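Local coordinates for hypothetical protein ST0148 (PDB 2PD2) that is of unknown function but belongs to the DsrE/DsrF-like family, whose better-studied members take part in sulfur metabolism, at residues D56-N61 against P83-V88. Sequence-based numbering, arbitrary orientation.
Sequences DLIKKN and PGIKIV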
loop_
_atom_site.group_PDB
_atom_site.type_symbol
_atom_site.label_atom_id
_atom_site.label_comp_id
_atom_site.label_asym_id
_atom_site.label_seq_id
_atom_site.Cartn_x
_atom_site.Cartn_y
_atom_site.Cartn_z
ATOM N N ASP A 56 10.546 14.704 -15.962
ATOM C CA ASP A 56 9.391 14.751 -16.854
ATOM C C ASP A 56 8.102 14.949 -16.043
ATOM O O ASP A 56 7.213 15.696 -16.454
ATOM C CB ASP A 56 9.301 13.463 -17.677
ATOM C CG ASP A 56 8.097 13.442 -18.602
ATOM O OD1 ASP A 56 7.959 14.364 -19.439
ATOM O OD2 ASP A 56 7.288 12.498 -18.496
ATOM N N LEU A 57 8.003 14.283 -14.895
ATOM C CA LEU A 57 6.823 14.419 -14.042
ATOM C C LEU A 57 6.735 15.866 -13.551
ATOM O O LEU A 57 5.650 16.446 -13.468
ATOM C CB LEU A 57 6.911 13.469 -12.840
ATOM C CG LEU A 57 6.907 11.961 -13.137
ATOM C CD1 LEU A 57 6.987 11.179 -11.834
ATOM C CD2 LEU A 57 5.646 11.581 -13.899
ATOM N N ILE A 58 7.885 16.445 -13.228
ATOM C CA ILE A 58 7.930 17.825 -12.759
ATOM C C ILE A 58 7.437 18.746 -13.873
ATOM O O ILE A 58 6.701 19.706 -13.630
ATOM C CB ILE A 58 9.368 18.215 -12.336
ATOM C CG1 ILE A 58 9.737 17.460 -11.054
ATOM C CG2 ILE A 58 9.477 19.733 -12.138
ATOM C CD1 ILE A 58 11.136 17.728 -10.546
ATOM N N LYS A 59 7.833 18.435 -15.101
ATOM C CA LYS A 59 7.421 19.222 -16.260
ATOM C C LYS A 59 5.894 19.174 -16.377
ATOM O O LYS A 59 5.249 20.164 -16.717
ATOM C CB LYS A 59 8.063 18.646 -17.525
ATOM C CG LYS A 59 7.823 19.452 -18.794
ATOM C CD LYS A 59 8.677 20.710 -18.834
ATOM C CE LYS A 59 8.539 21.419 -20.178
ATOM N NZ LYS A 59 9.409 22.625 -20.279
ATOM N N LYS A 60 5.325 18.010 -16.085
ATOM C CA LYS A 60 3.883 17.818 -16.153
ATOM C C LYS A 60 3.165 18.443 -14.948
ATOM O O LYS A 60 1.987 18.178 -14.701
ATOM C CB LYS A 60 3.577 16.318 -16.255
ATOM C CG LYS A 60 3.932 15.717 -17.624
ATOM C CD LYS A 60 3.790 14.202 -17.636
ATOM C CE LYS A 60 3.780 13.643 -19.062
ATOM N NZ LYS A 60 4.999 13.979 -19.846
ATOM N N ASN A 61 3.891 19.278 -14.208
ATOM C CA ASN A 61 3.364 19.978 -13.036
ATOM C C ASN A 61 3.007 19.071 -11.857
ATOM O O ASN A 61 2.133 19.392 -11.052
ATOM C CB ASN A 61 2.146 20.827 -13.421
ATOM C CG ASN A 61 1.805 21.863 -12.366
ATOM O OD1 ASN A 61 2.697 22.485 -11.794
ATOM N ND2 ASN A 61 0.515 22.063 -12.114
ATOM N N PRO A 83 17.334 19.172 -8.403
ATOM C CA PRO A 83 16.843 20.527 -8.125
ATOM C C PRO A 83 15.343 20.652 -8.369
ATOM O O PRO A 83 14.823 20.109 -9.338
ATOM C CB PRO A 83 17.655 21.391 -9.089
ATOM C CG PRO A 83 18.947 20.624 -9.222
ATOM C CD PRO A 83 18.447 19.206 -9.368
ATOM N N GLY A 84 14.650 21.370 -7.492
ATOM C CA GLY A 84 13.217 21.533 -7.668
ATOM C C GLY A 84 12.409 20.530 -6.868
ATOM O O GLY A 84 11.182 20.467 -6.979
ATOM N N ILE A 85 13.103 19.733 -6.066
ATOM C CA ILE A 85 12.463 18.734 -5.223
ATOM C C ILE A 85 12.039 19.398 -3.911
ATOM O O ILE A 85 12.825 20.118 -3.303
ATOM C CB ILE A 85 13.453 17.580 -4.878
ATOM C CG1 ILE A 85 13.683 16.690 -6.103
ATOM C CG2 ILE A 85 12.943 16.779 -3.697
ATOM C CD1 ILE A 85 12.432 16.136 -6.707
ATOM N N LYS A 86 10.803 19.173 -3.480
ATOM C CA LYS A 86 10.355 19.730 -2.206
ATOM C C LYS A 86 10.614 18.658 -1.162
ATOM O O LYS A 86 10.643 17.473 -1.482
ATOM C CB LYS A 86 8.863 20.082 -2.231
ATOM C CG LYS A 86 8.553 21.412 -2.904
ATOM C CD LYS A 86 9.072 21.420 -4.331
ATOM C CE LYS A 86 8.592 22.623 -5.098
ATOM N NZ LYS A 86 9.136 22.597 -6.482
ATOM N N ILE A 87 10.822 19.082 0.078
ATOM C CA ILE A 87 11.095 18.167 1.175
ATOM C C ILE A 87 10.121 18.417 2.323
ATOM O O ILE A 87 9.748 19.556 2.580
ATOM C CB ILE A 87 12.529 18.377 1.711
ATOM C CG1 ILE A 87 13.548 18.013 0.629
ATOM C CG2 ILE A 87 12.750 17.552 2.962
ATOM C CD1 ILE A 87 14.960 18.454 0.958
ATOM N N VAL A 88 9.701 17.351 2.999
ATOM C CA VAL A 88 8.816 17.487 4.149
ATOM C C VAL A 88 9.520 16.826 5.322
ATOM O O VAL A 88 10.389 15.972 5.130
ATOM C CB VAL A 88 7.434 16.818 3.922
ATOM C CG1 VAL A 88 6.693 17.545 2.819
ATOM C CG2 VAL A 88 7.601 15.336 3.585
#
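Ile58 meets Gly84 and Ile85 where the last turn of helix 51-59 faces the loop leading into edge strand 86-88. The setting is an alpha/beta fold with a five-stranded parallel sheet, as in DsrE/DsrF-like proteins. The contact is small and lies at the surface, burying 80 Å² in all. Asp56, one turn from the helix end, forms a salt bridge with Lys60. Asp56 OD1 is met by Lys60 NZ on the syn side at 3.0 Å, 21° out of the carboxylate plane. Leu57 packs instead on Leu17, Val20 and Ile21 of helix 13-26. Ile58 carries the contact through one methyl, CD1. Its long branch is extended (chi2 179°), which carries CD1 out toward the loop. There Ile58 CD1 meets Ile85 CD1 methyl to methyl at 4.4 Å. Both isoleucines also touch Ile64 of strand 63-67, so the pair links helix, loop and sheet. The helix then ends in a Schellman motif. Asn61, with positive phi, is the C-prime residue, and its N bonds to Ile58 O at 2.9 Å. Across the contact, Lys86, the first residue of the strand, folds its side chain back over the loop before it. Its chi2 of 58° bends the chain, and Lys86 NZ donates to Gly84 O at 3.0 Å from above the carbonyl plane. That same Gly84 O lies 4.5 Å from Ile58 CD1.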